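Local coordinates for protein FKBO (Streptomyces hygroscopicus, PDB 4BPS) that hydrolyses chorismate to a dihydroxycyclohexadiene carboxylic acid and pyruvate, a step in the biosynthesis of the immunosuppressants FK506 and FK520, at residues T49-V54 / V102-E107; H77-V82 / A93-Y98; F158-A163 / G220-V225; G261-A266 / V337-M342. One frame throughout, in Å; residues are numbered along the deposited sequence.

Interaction 1: T49-V54 / V102-E107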
loop_
_atom_site.group_PDB
_atom_site.type_symbol
_atom_site.label_atom_id
_atom_site.label_comp_id
_atom_site.label_asym_id
_atom_site.label_seq_id
_atom_site.Cartn_x
_atom_site.Cartn_y
_atom_site.Cartn_z
ATOM N N THR A 49 11.538 12.620 4.893
ATOM C CA THR A 49 12.781 12.980 4.217
ATOM C C THR A 49 12.504 13.052 2.712
ATOM O O THR A 49 11.401 12.745 2.247
ATOM C CB THR A 49 13.897 11.931 4.449
ATOM O OG1 THR A 49 13.528 10.691 3.824
ATOM C CG2 THR A 49 14.163 11.682 5.910
ATOM N N ASP A 50 13.539 13.408 1.955
ATOM C CA ASP A 50 13.477 13.242 0.504
ATOM C C ASP A 50 13.591 11.761 0.139
ATOM O O ASP A 50 13.712 10.887 1.003
ATOM C CB ASP A 50 14.541 14.106 -0.232
ATOM C CG ASP A 50 15.988 13.579 -0.101
ATOM O OD1 ASP A 50 16.263 12.627 0.668
ATOM O OD2 ASP A 50 16.868 14.157 -0.783
ATOM N N VAL A 51 13.481 11.485 -1.156
ATOM C CA VAL A 51 13.706 10.145 -1.686
ATOM C C VAL A 51 15.138 10.102 -2.216
ATOM O O VAL A 51 15.577 11.031 -2.930
ATOM C CB VAL A 51 12.736 9.849 -2.826
ATOM C CG1 VAL A 51 13.055 8.531 -3.469
ATOM C CG2 VAL A 51 11.294 9.880 -2.327
ATOM N N SER A 52 15.867 9.026 -1.916
ATOM C CA SER A 52 17.241 8.910 -2.390
ATOM C C SER A 52 17.576 7.438 -2.543
ATOM O O SER A 52 16.794 6.569 -2.150
ATOM C CB SER A 52 18.222 9.577 -1.403
ATOM O OG SER A 52 18.246 8.877 -0.186
ATOM N N LEU A 53 18.747 7.169 -3.115
ATOM C CA LEU A 53 19.336 5.831 -3.115
ATOM C C LEU A 53 20.389 5.746 -2.019
ATOM O O LEU A 53 21.258 6.620 -1.898
ATOM C CB LEU A 53 20.014 5.533 -4.450
ATOM C CG LEU A 53 19.107 5.428 -5.662
ATOM C CD1 LEU A 53 19.950 5.360 -6.923
ATOM C CD2 LEU A 53 18.187 4.186 -5.612
ATOM N N VAL A 54 20.309 4.682 -1.231
ATOM C CA VAL A 54 21.354 4.369 -0.263
ATOM C C VAL A 54 21.956 3.038 -0.678
ATOM O O VAL A 54 21.298 1.994 -0.574
ATOM C CB VAL A 54 20.774 4.298 1.135
ATOM C CG1 VAL A 54 21.856 3.884 2.157
ATOM C CG2 VAL A 54 20.168 5.645 1.485
ATOM N N VAL A 102 10.033 4.493 -5.406
ATOM C CA VAL A 102 9.521 5.419 -4.424
ATOM C C VAL A 102 9.649 6.834 -4.974
ATOM O O VAL A 102 10.679 7.169 -5.552
ATOM C CB VAL A 102 10.461 5.332 -3.159
ATOM C CG1 VAL A 102 10.014 6.288 -2.073
ATOM C CG2 VAL A 102 10.614 3.899 -2.631
ATOM N N VAL A 103 8.620 7.657 -4.783
ATOM C CA VAL A 103 8.619 9.017 -5.305
ATOM C C VAL A 103 7.684 9.846 -4.436
ATOM O O VAL A 103 6.728 9.321 -3.864
ATOM C CB VAL A 103 8.162 9.031 -6.785
ATOM C CG1 VAL A 103 6.780 8.392 -6.986
ATOM C CG2 VAL A 103 8.207 10.430 -7.380
ATOM N N ARG A 104 7.943 11.140 -4.292
ATOM C CA ARG A 104 7.049 11.983 -3.513
ATOM C C ARG A 104 6.936 13.379 -4.083
ATOM O O ARG A 104 7.780 13.813 -4.879
ATOM C CB ARG A 104 7.479 11.980 -2.035
ATOM C CG ARG A 104 8.803 12.675 -1.751
ATOM C CD ARG A 104 9.356 12.354 -0.369
ATOM N NE ARG A 104 8.417 12.795 0.658
ATOM C CZ ARG A 104 8.146 12.141 1.783
ATOM N NH1 ARG A 104 8.825 11.046 2.132
ATOM N NH2 ARG A 104 7.217 12.619 2.597
ATOM N N THR A 105 5.883 14.081 -3.657
ATOM C CA THR A 105 5.659 15.462 -4.024
ATOM C C THR A 105 5.397 16.253 -2.752
ATOM O O THR A 105 4.823 15.743 -1.805
ATOM C CB THR A 105 4.528 15.577 -5.045
ATOM O OG1 THR A 105 4.456 16.925 -5.514
ATOM C CG2 THR A 105 3.167 15.182 -4.449
ATOM N N GLY A 106 5.874 17.490 -2.711
ATOM C CA GLY A 106 5.903 18.246 -1.469
ATOM C C GLY A 106 4.556 18.678 -0.903
ATOM O O GLY A 106 3.551 18.794 -1.614
ATOM N N GLU A 107 4.545 18.926 0.397
ATOM C CA GLU A 107 3.436 19.552 1.086
ATOM C C GLU A 107 2.980 20.789 0.301
ATOM O O GLU A 107 3.816 21.610 -0.103
ATOM C CB GLU A 107 3.888 19.928 2.504
ATOM C CG GLU A 107 2.747 20.418 3.374
ATOM C CD GLU A 107 1.806 19.316 3.838
ATOM O OE1 GLU A 107 2.189 18.124 3.824
ATOM O OE2 GLU A 107 0.669 19.663 4.246
#

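Interaction 2: H77-V82 / A93-Y98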
loop_
_atom_site.group_PDB
_atom_site.type_symbol
_atom_site.label_atom_id
_atom_site.label_comp_id
_atom_site.label_asym_id
_atom_site.label_seq_id
_atom_site.Cartn_x
_atom_site.Cartn_y
_atom_site.Cartn_z
ATOM N N HIS A 77 12.284 -6.816 -0.326
ATOM C CA HIS A 77 13.328 -7.728 -0.778
ATOM C C HIS A 77 12.869 -8.460 -2.033
ATOM O O HIS A 77 11.661 -8.627 -2.259
ATOM C CB HIS A 77 13.546 -8.818 0.274
ATOM C CG HIS A 77 14.126 -8.339 1.564
ATOM N ND1 HIS A 77 15.436 -8.581 1.907
ATOM C CD2 HIS A 77 13.573 -7.681 2.617
ATOM C CE1 HIS A 77 15.669 -8.083 3.116
ATOM N NE2 HIS A 77 14.561 -7.519 3.555
ATOM N N ALA A 78 13.825 -8.971 -2.800
ATOM C CA ALA A 78 13.489 -9.998 -3.790
ATOM C C ALA A 78 14.705 -10.887 -3.982
ATOM O O ALA A 78 14.765 -11.969 -3.415
ATOM C CB ALA A 78 13.018 -9.360 -5.110
ATOM N N GLN A 79 15.648 -10.431 -4.785
ATOM C CA GLN A 79 16.971 -11.033 -4.856
ATOM C C GLN A 79 17.920 -9.894 -5.183
ATOM O O GLN A 79 17.489 -8.741 -5.268
ATOM C CB GLN A 79 17.028 -12.172 -5.869
ATOM C CG GLN A 79 16.810 -11.795 -7.299
ATOM C CD GLN A 79 16.457 -13.023 -8.160
ATOM O OE1 GLN A 79 15.287 -13.209 -8.522
ATOM N NE2 GLN A 79 17.456 -13.822 -8.525
ATOM N N ARG A 80 19.209 -10.191 -5.334
ATOM C CA ARG A 80 20.186 -9.146 -5.567
ATOM C C ARG A 80 19.755 -8.204 -6.693
ATOM O O ARG A 80 19.586 -8.642 -7.817
ATOM C CB ARG A 80 21.511 -9.832 -5.929
ATOM C CG ARG A 80 22.631 -8.877 -6.306
ATOM C CD ARG A 80 23.959 -9.605 -6.612
ATOM N NE ARG A 80 23.828 -10.749 -7.536
ATOM C CZ ARG A 80 23.771 -10.646 -8.869
ATOM N NH1 ARG A 80 23.846 -9.463 -9.455
ATOM N NH2 ARG A 80 23.671 -11.736 -9.630
ATOM N N PRO A 81 19.595 -6.907 -6.408
ATOM C CA PRO A 81 19.208 -6.023 -7.506
ATOM C C PRO A 81 20.323 -5.923 -8.537
ATOM O O PRO A 81 21.520 -5.890 -8.201
ATOM C CB PRO A 81 18.997 -4.677 -6.815
ATOM C CG PRO A 81 18.577 -5.064 -5.399
ATOM C CD PRO A 81 19.450 -6.246 -5.097
ATOM N N VAL A 82 19.912 -5.825 -9.793
ATOM C CA VAL A 82 20.859 -5.760 -10.881
ATOM C C VAL A 82 21.157 -4.332 -11.337
ATOM O O VAL A 82 22.192 -4.099 -11.982
ATOM C CB VAL A 82 20.380 -6.605 -12.101
ATOM C CG1 VAL A 82 20.189 -8.071 -11.654
ATOM C CG2 VAL A 82 19.133 -6.048 -12.760
ATOM N N ALA A 93 14.970 0.391 -7.802
ATOM C CA ALA A 93 15.898 -0.732 -7.903
ATOM C C ALA A 93 15.157 -1.861 -8.589
ATOM O O ALA A 93 13.962 -2.068 -8.326
ATOM C CB ALA A 93 16.363 -1.189 -6.518
ATOM N N ARG A 94 15.856 -2.608 -9.443
ATOM C CA ARG A 94 15.217 -3.713 -10.152
ATOM C C ARG A 94 16.072 -4.965 -10.040
ATOM O O ARG A 94 17.317 -4.898 -10.016
ATOM C CB ARG A 94 15.003 -3.361 -11.639
ATOM C CG ARG A 94 16.280 -3.293 -12.473
ATOM C CD ARG A 94 16.009 -2.730 -13.904
ATOM N NE ARG A 94 17.232 -2.816 -14.712
ATOM C CZ ARG A 94 17.652 -3.920 -15.338
ATOM N NH1 ARG A 94 16.918 -5.024 -15.315
ATOM N NH2 ARG A 94 18.819 -3.938 -15.978
ATOM N N THR A 95 15.389 -6.103 -9.991
ATOM C CA THR A 95 15.983 -7.379 -10.363
ATOM C C THR A 95 15.595 -7.618 -11.817
ATOM O O THR A 95 14.898 -6.806 -12.411
ATOM C CB THR A 95 15.468 -8.510 -9.488
ATOM O OG1 THR A 95 14.073 -8.700 -9.756
ATOM C CG2 THR A 95 15.706 -8.207 -8.006
ATOM N N ASP A 96 16.018 -8.713 -12.446
ATOM C CA ASP A 96 15.552 -8.936 -13.802
ATOM C C ASP A 96 14.035 -9.103 -13.877
ATOM O O ASP A 96 13.433 -8.718 -14.891
ATOM C CB ASP A 96 16.283 -10.100 -14.453
ATOM C CG ASP A 96 17.717 -9.728 -14.844
ATOM O OD1 ASP A 96 18.002 -8.537 -15.117
ATOM O OD2 ASP A 96 18.576 -10.629 -14.914
ATOM N N ALA A 97 13.400 -9.573 -12.799
ATOM C CA ALA A 97 11.965 -9.859 -12.821
ATOM C C ALA A 97 11.059 -8.826 -12.148
ATOM O O ALA A 97 9.861 -8.788 -12.478
ATOM C CB ALA A 97 11.705 -11.234 -12.203
ATOM N N TYR A 98 11.580 -8.025 -11.205
ATOM C CA TYR A 98 10.734 -7.120 -10.420
ATOM C C TYR A 98 11.404 -5.763 -10.218
ATOM O O TYR A 98 12.626 -5.630 -10.289
ATOM C CB TYR A 98 10.372 -7.730 -9.051
ATOM C CG TYR A 98 9.652 -9.046 -9.193
ATOM C CD1 TYR A 98 8.294 -9.088 -9.540
ATOM C CD2 TYR A 98 10.316 -10.261 -9.019
ATOM C CE1 TYR A 98 7.644 -10.320 -9.707
ATOM C CE2 TYR A 98 9.662 -11.473 -9.186
ATOM C CZ TYR A 98 8.329 -11.495 -9.511
ATOM O OH TYR A 98 7.644 -12.686 -9.685
HETATM O O HOH W 1 13.525 -11.076 -8.478
HETATM O O HOH W 2 14.995 -11.629 -11.153
#

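Interaction 3: F158-A163 / G220-V225. With 3EB (3-(2-carboxyethyl)benzoic acid), chain B.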
loop_
_atom_site.group_PDB
_atom_site.type_symbol
_atom_site.label_atom_id
_atom_site.label_comp_id
_atom_site.label_asym_id
_atom_site.label_seq_id
_atom_site.Cartn_x
_atom_site.Cartn_y
_atom_site.Cartn_z
ATOM N N PHE A 158 -6.344 14.159 -4.288
ATOM C CA PHE A 158 -5.455 13.059 -4.654
ATOM C C PHE A 158 -6.142 12.093 -5.637
ATOM O O PHE A 158 -5.541 11.688 -6.634
ATOM C CB PHE A 158 -5.015 12.337 -3.366
ATOM C CG PHE A 158 -4.522 10.936 -3.603
ATOM C CD1 PHE A 158 -3.263 10.702 -4.162
ATOM C CD2 PHE A 158 -5.322 9.846 -3.307
ATOM C CE1 PHE A 158 -2.826 9.415 -4.431
ATOM C CE2 PHE A 158 -4.874 8.553 -3.560
ATOM C CZ PHE A 158 -3.635 8.345 -4.133
ATOM N N CYS A 159 -7.391 11.710 -5.355
ATOM C CA CYS A 159 -8.084 10.792 -6.251
ATOM C C CYS A 159 -8.261 11.384 -7.645
ATOM O O CYS A 159 -8.191 10.644 -8.633
ATOM C CB CYS A 159 -9.454 10.391 -5.683
ATOM S SG CYS A 159 -9.380 9.133 -4.358
ATOM N N VAL A 160 -8.561 12.690 -7.740
ATOM C CA VAL A 160 -8.661 13.341 -9.044
ATOM C C VAL A 160 -7.339 13.160 -9.806
ATOM O O VAL A 160 -7.332 12.786 -10.989
ATOM C CB VAL A 160 -8.999 14.844 -8.898
ATOM C CG1 VAL A 160 -8.822 15.581 -10.222
ATOM C CG2 VAL A 160 -10.429 15.020 -8.374
ATOM N N GLY A 161 -6.219 13.456 -9.153
ATOM C CA GLY A 161 -4.937 13.340 -9.819
ATOM C C GLY A 161 -4.580 11.930 -10.266
ATOM O O GLY A 161 -4.093 11.713 -11.378
ATOM N N ARG A 162 -4.811 10.957 -9.388
ATOM C CA ARG A 162 -4.552 9.577 -9.767
ATOM C C ARG A 162 -5.398 9.175 -10.978
ATOM O O ARG A 162 -4.897 8.606 -11.936
ATOM C CB ARG A 162 -4.789 8.669 -8.566
ATOM C CG ARG A 162 -4.701 7.190 -8.900
ATOM C CD ARG A 162 -4.703 6.289 -7.652
ATOM N NE ARG A 162 -5.936 6.456 -6.861
ATOM C CZ ARG A 162 -6.132 5.908 -5.664
ATOM N NH1 ARG A 162 -5.194 5.129 -5.094
ATOM N NH2 ARG A 162 -7.269 6.152 -5.012
ATOM N N ALA A 163 -6.688 9.503 -10.936
ATOM C CA ALA A 163 -7.595 9.156 -12.019
ATOM C C ALA A 163 -7.142 9.820 -13.319
ATOM O O ALA A 163 -7.200 9.200 -14.393
ATOM C CB ALA A 163 -9.032 9.546 -11.665
ATOM N N GLY A 220 -16.664 11.459 -4.654
ATOM C CA GLY A 220 -15.968 12.031 -5.800
ATOM C C GLY A 220 -15.358 13.395 -5.538
ATOM O O GLY A 220 -15.146 13.809 -4.403
ATOM N N PRO A 221 -15.074 14.139 -6.609
ATOM C CA PRO A 221 -15.612 13.999 -7.963
ATOM C C PRO A 221 -15.001 12.887 -8.813
ATOM O O PRO A 221 -15.576 12.591 -9.854
ATOM C CB PRO A 221 -15.328 15.364 -8.587
ATOM C CG PRO A 221 -14.138 15.820 -7.910
ATOM C CD PRO A 221 -14.296 15.383 -6.470
ATOM N N ARG A 222 -13.889 12.289 -8.410
ATOM C CA ARG A 222 -13.375 11.119 -9.130
ATOM C C ARG A 222 -13.207 9.988 -8.128
ATOM O O ARG A 222 -12.673 10.182 -7.036
ATOM C CB ARG A 222 -12.027 11.390 -9.824
ATOM C CG ARG A 222 -12.047 12.454 -10.926
ATOM C CD ARG A 222 -12.730 12.059 -12.263
ATOM N NE ARG A 222 -12.344 10.781 -12.898
ATOM C CZ ARG A 222 -11.433 10.603 -13.871
ATOM N NH1 ARG A 222 -10.685 11.593 -14.349
ATOM N NH2 ARG A 222 -11.235 9.375 -14.359
ATOM N N PRO A 223 -13.643 8.781 -8.493
ATOM C CA PRO A 223 -13.556 7.674 -7.530
ATOM C C PRO A 223 -12.127 7.221 -7.319
ATOM O O PRO A 223 -11.237 7.436 -8.164
ATOM C CB PRO A 223 -14.370 6.558 -8.199
ATOM C CG PRO A 223 -14.269 6.853 -9.630
ATOM C CD PRO A 223 -14.259 8.358 -9.756
ATOM N N PRO A 224 -11.892 6.565 -6.182
ATOM C CA PRO A 224 -10.634 5.832 -6.023
ATOM C C PRO A 224 -10.537 4.713 -7.038
ATOM O O PRO A 224 -11.539 4.352 -7.671
ATOM C CB PRO A 224 -10.702 5.279 -4.589
ATOM C CG PRO A 224 -12.041 5.601 -4.075
ATOM C CD PRO A 224 -12.855 6.282 -5.113
ATOM N N VAL A 225 -9.332 4.174 -7.219
ATOM C CA VAL A 225 -9.137 3.022 -8.094
ATOM C C VAL A 225 -8.057 2.158 -7.495
ATOM O O VAL A 225 -6.989 2.658 -7.152
ATOM C CB VAL A 225 -8.797 3.460 -9.536
ATOM C CG1 VAL A 225 -7.570 4.402 -9.591
ATOM C CG2 VAL A 225 -8.583 2.265 -10.436
HETATM C C 3EB B . -11.820 1.861 0.915
HETATM O O 3EB B . -12.228 2.629 0.037
HETATM C CA 3EB B . -11.027 2.348 2.095
HETATM O OAB 3EB B . -7.281 5.331 -2.305
HETATM O OAD 3EB B . -5.571 3.946 -2.589
HETATM C CAE 3EB B . -8.338 1.585 0.882
HETATM C CAF 3EB B . -7.283 1.178 0.074
HETATM C CAG 3EB B . -8.845 2.881 0.785
HETATM C CAH 3EB B . -6.712 2.057 -0.830
HETATM C CAL 3EB B . -6.663 4.292 -1.997
HETATM C CAM 3EB B . -8.271 3.748 -0.146
HETATM C CAN 3EB B . -7.220 3.345 -0.969
HETATM O OXT 3EB B . -12.096 0.601 0.911
HETATM C C2 3EB B . -9.959 3.385 1.690
HETATM O O HOH W 3 -8.370 7.837 -7.916
#

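Interaction 4: G261-A266 / V337-M342. With 3EB (3-(2-carboxyethyl)benzoic acid), chain B.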
loop_
_atom_site.group_PDB
_atom_site.type_symbol
_atom_site.label_atom_id
_atom_site.label_comp_id
_atom_site.label_asym_id
_atom_site.label_seq_id
_atom_site.Cartn_x
_atom_site.Cartn_y
_atom_site.Cartn_z
ATOM N N GLY A 261 -15.897 -2.635 16.180
ATOM C CA GLY A 261 -16.700 -3.177 15.103
ATOM C C GLY A 261 -16.075 -2.964 13.728
ATOM O O GLY A 261 -16.041 -3.875 12.892
ATOM N N GLN A 262 -15.527 -1.767 13.482
ATOM C CA GLN A 262 -14.841 -1.530 12.213
ATOM C C GLN A 262 -13.652 -2.461 12.058
ATOM O O GLN A 262 -13.405 -2.969 10.962
ATOM C CB GLN A 262 -14.396 -0.080 12.036
ATOM C CG GLN A 262 -15.565 0.884 11.832
ATOM C CD GLN A 262 -15.117 2.238 11.352
ATOM O OE1 GLN A 262 -13.961 2.462 10.976
ATOM N NE2 GLN A 262 -16.034 3.177 11.351
ATOM N N CYS A 263 -12.893 -2.681 13.135
ATOM C CA CYS A 263 -11.710 -3.537 13.043
ATOM C C CYS A 263 -12.146 -4.991 12.748
ATOM O O CYS A 263 -11.521 -5.680 11.927
ATOM C CB CYS A 263 -10.930 -3.447 14.342
ATOM S SG CYS A 263 -9.291 -4.230 14.256
ATOM N N GLU A 264 -13.224 -5.445 13.408
ATOM C CA GLU A 264 -13.728 -6.799 13.155
ATOM C C GLU A 264 -14.167 -6.957 11.692
ATOM O O GLU A 264 -13.876 -7.981 11.068
ATOM C CB GLU A 264 -14.871 -7.128 14.104
ATOM C CG GLU A 264 -14.463 -7.239 15.577
ATOM C CD GLU A 264 -13.736 -8.530 15.951
ATOM O OE1 GLU A 264 -13.476 -9.357 15.072
ATOM O OE2 GLU A 264 -13.405 -8.703 17.141
ATOM N N VAL A 265 -14.874 -5.966 11.144
ATOM C CA VAL A 265 -15.305 -6.046 9.757
ATOM C C VAL A 265 -14.120 -5.942 8.794
ATOM O O VAL A 265 -14.087 -6.608 7.763
ATOM C CB VAL A 265 -16.395 -4.997 9.442
ATOM C CG1 VAL A 265 -16.688 -4.940 7.945
ATOM C CG2 VAL A 265 -17.664 -5.354 10.220
ATOM N N ALA A 266 -13.130 -5.101 9.108
ATOM C CA ALA A 266 -11.927 -5.023 8.285
ATOM C C ALA A 266 -11.262 -6.392 8.211
ATOM O O ALA A 266 -10.869 -6.861 7.138
ATOM C CB ALA A 266 -10.965 -3.979 8.844
ATOM N N VAL A 337 -9.968 2.740 11.414
ATOM C CA VAL A 337 -8.930 1.716 11.444
ATOM C C VAL A 337 -8.858 1.059 10.078
ATOM O O VAL A 337 -9.888 0.923 9.394
ATOM C CB VAL A 337 -9.240 0.662 12.539
ATOM C CG1 VAL A 337 -10.647 0.017 12.372
ATOM C CG2 VAL A 337 -8.135 -0.420 12.596
ATOM N N GLU A 338 -7.656 0.663 9.653
ATOM C CA GLU A 338 -7.511 -0.178 8.474
ATOM C C GLU A 338 -6.325 -1.113 8.681
ATOM O O GLU A 338 -5.420 -0.810 9.466
ATOM C CB GLU A 338 -7.212 0.627 7.222
ATOM C CG GLU A 338 -8.378 1.361 6.683
ATOM C CD GLU A 338 -8.045 1.982 5.347
ATOM O OE1 GLU A 338 -6.836 2.289 5.112
ATOM O OE2 GLU A 338 -8.948 2.177 4.525
ATOM N N ILE A 339 -6.327 -2.229 7.959
ATOM C CA ILE A 339 -5.281 -3.219 8.065
ATOM C C ILE A 339 -4.846 -3.650 6.667
ATOM O O ILE A 339 -5.695 -3.939 5.820
ATOM C CB ILE A 339 -5.763 -4.456 8.845
ATOM C CG1 ILE A 339 -6.382 -4.059 10.187
ATOM C CG2 ILE A 339 -4.615 -5.442 9.060
ATOM C CD1 ILE A 339 -7.857 -4.190 10.245
ATOM N N GLU A 340 -3.527 -3.699 6.432
ATOM C CA GLU A 340 -2.970 -4.294 5.231
ATOM C C GLU A 340 -2.030 -5.429 5.648
ATOM O O GLU A 340 -1.605 -5.520 6.799
ATOM C CB GLU A 340 -2.197 -3.253 4.396
ATOM C CG GLU A 340 -0.970 -2.704 5.086
ATOM C CD GLU A 340 -0.206 -1.716 4.221
ATOM O OE1 GLU A 340 -0.761 -0.647 3.895
ATOM O OE2 GLU A 340 0.974 -2.008 3.853
ATOM N N GLY A 341 -1.624 -6.252 4.686
ATOM C CA GLY A 341 -0.653 -7.283 4.957
ATOM C C GLY A 341 -0.448 -8.136 3.710
ATOM O O GLY A 341 -0.936 -7.809 2.630
HETATM N N MSE A 342 0.228 -9.271 3.870
HETATM C CA MSE A 342 0.507 -10.133 2.714
HETATM C C MSE A 342 0.610 -11.579 3.159
HETATM O O MSE A 342 0.807 -11.881 4.340
HETATM C CB MSE A 342 1.788 -9.699 1.985
HETATM C CG MSE A 342 3.054 -9.822 2.803
HETATM SE SE MSE A 342 4.660 -9.494 1.733
HETATM C CE MSE A 342 4.740 -11.229 0.918
HETATM C C 3EB B . -11.820 1.861 0.915
HETATM O O 3EB B . -12.228 2.629 0.037
HETATM C CA 3EB B . -11.027 2.348 2.095
HETATM O OAB 3EB B . -7.281 5.331 -2.305
HETATM O OAD 3EB B . -5.571 3.946 -2.589
HETATM C CAE 3EB B . -8.338 1.585 0.882
HETATM C CAF 3EB B . -7.283 1.178 0.074
HETATM C CAG 3EB B . -8.845 2.881 0.785
HETATM C CAH 3EB B . -6.712 2.057 -0.830
HETATM C CAL 3EB B . -6.663 4.292 -1.997
HETATM C CAM 3EB B . -8.271 3.748 -0.146
HETATM C CAN 3EB B . -7.220 3.345 -0.969
HETATM O OXT 3EB B . -12.096 0.601 0.911
HETATM C C2 3EB B . -9.959 3.385 1.690
HETATM O O HOH W 4 -12.547 1.034 8.997
#

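Interaction 1: T49-V54 / V102-E107
V51 meets V102 and R104 through both of its methyl branches, because its first torsion sets CG1 anti to the backbone N (chi1 174°) and leaves CG2 anti to the carbonyl carbon. R104 answers with CG lodged between its backbone N and carbonyl carbon (chi1 68°) and a further bend at chi3, which carries the guanidinium over to T49. V51 CG1 rests on V102 O at 3.4 Å, whereas V51 CG2 packs against V102 CG1 at 3.8 Å and against R104 CD at 3.7 Å. Beyond this apolar stem, T49 O sits over one face of the guanidinium. It lies 3.1 Å from R104 NH1 but is poorly placed for a hydrogen bond; the true partners are A61 O and T60 OG1 for NH1, and G187 O for NH2. A leucine in place of R104 would probably leave the A61 and G187 carbonyls and the T60 hydroxyl without their guanidinium partner. T49 OG1 donates to D50 O at 2.8 Å and accepts from A61 N of strand 57-62. Here the edge of the five-stranded sheet packs on the six-stranded YjgF-type sheet, whose other side, at V103, is covered by helix 112-129.

Interaction 2: H77-V82 / A93-Y98
A78 begins the contact with its CB 4.1 Å from T95 CG2. Q79 comes across T95 at about a right angle: Q79 CG touches T95 CG2 at 3.8 Å, and Q79 O lies 3.3 Å from the same methyl. The extended Q79 chain then takes OE1 to T18 N and to a water that links it to T95 OG1. That hydroxyl, set between the backbone N and the carbonyl carbon of T95 (chi1 67°), accepts from Y98 N at 3.0 Å and from A97 N at 3.2 Å. These bonds form an ST motif and an ST turn, which shape the tight connection between strands 90-94 and 98-105. A valine at T95 would probably leave A97 N and Y98 N without their shared acceptor, the water bridging to Q79 OE1 without its T95 partner, and the turn freer to shift. P81 lays its CB 4.4 Å from A93 CB, and L39 of strand 38-44 touches both. V82 N donates to R94 O (2.8 Å, 151°). V82 CG2 also lies over one face of the R94 guanidinium, 3.5 Å above its plane and toward its rim, while R94 NE forms a salt bridge with E83.

Interaction 3: F158-A163 / G220-V225
The 220-225 loop, extended and proline-rich, with a cis peptide before P221, runs past one side of helix 154-169 and brings the CA of R222 within 5.2 Å of that of V160. At the outer end V160 CG2 meets P221 CG at 3.8 Å, the side chains crossing at about a right angle. In one of its two modelled conformers, R222 curls back through bends at chi2 and chi3 and lays its guanidinium flat on A163, whose CB stands over the centre of the group. Deeper in, C159 turns its CB to R222 O and its SG to P224. One water donates to both C159 O and P223 O and accepts from R162 NE, tying helix and loop together. R162 is a substrate-binding residue, and here it grips the benzoate end of the bound 3-(2-carboxyethyl)benzoic acid in a bidentate, end-on pair: R162 NH1 reaches OAD of 3EB at 2.8 Å, nearly straight at 177°, and R162 NH2 reaches OAB, also at 2.8 Å. With CG anti to the backbone N (chi1 173°) and a bend at chi3, the side chain passes V225 CG1 before turning to the ligand. V225 O lies 3.6 Å above the centre of one guanidinium face and F158 CE2 3.5 Å above the other, so the group is clamped flat between loop and helix. Y155, Y215 and R228 also hydrogen-bond 3EB. V225 N is buried here without a hydrogen-bond partner in the model, and V225 CG1 crosses the R162 chain at a slant, 3.8 Å from NE.

Interaction 4: G261-A266 / V337-M342
Helix-on-sheet packing of the YjgF type joins V337 and I339 of strand 337-343 to Q262, C263 and A266 of helix 259-274. Helix and strand segments run nearly parallel, their axes 8.0 Å apart and inclined by 24°. V337 puts CG1 between its backbone N and carbonyl carbon (chi1 55°), and that methyl rests against the helix where Q262 joins C263, touching C263 N at 3.6 Å and Q262 CB at 3.8 Å. One turn further along the helix, I339 CD1 presses on A266 CB. Their separation of 3.4 Å is short for two carbons, and I339 chi2 (107°) lies away from a staggered value, so this side chain appears strained where the helix comes close. C263 SG flanks the same methyl more loosely. The rest of the layer comes from V309 and V312 of helix 306-314, which touch V337 and C263, and from V298 of the neighbouring strand, which touches both V337 and I339. Polar contact is confined to the strand's beginning: a water donates to Q262 OE1 at 2.8 Å and to V337 O at 2.7 Å. The amide is fixed at both ends, since Q262 OE1 also accepts from L336 N while NE2 donates to D334 O and H255 O. Between the two packing residues, E338 points away from the helix. Its OE2 lies 3.2 Å from CA of 3EB, over the propionate arm of the ligand. Helix-covered on one face and carrying E338, the proton acceptor, on the other, the strand forms part of the wall of the chorismatase active site.

Interactions 1 and 2 belong to the same six-stranded sheet, through its neighbouring strands 98-105 and 90-94, and both are partly exposed and away from the ligand. Interaction 1 joins this sheet to the five-stranded one by valine packing and an arginine's stem and guanidinium, whereas interaction 2 shapes loops with a threonine's hydroxyl and methyl, a backbone bond and waters. Interactions 3 and 4 do not touch, yet both reach 3EB: 158-163 with 220-225 holds its benzoate carboxylate by charge, and 261-266 with 337-342 brings a glutamate to its propionate arm. Interaction 4 is wholly buried, an apolar layer behind the strand that carries the proton acceptor, while interaction 3 grades from exposed proline to buried arginine.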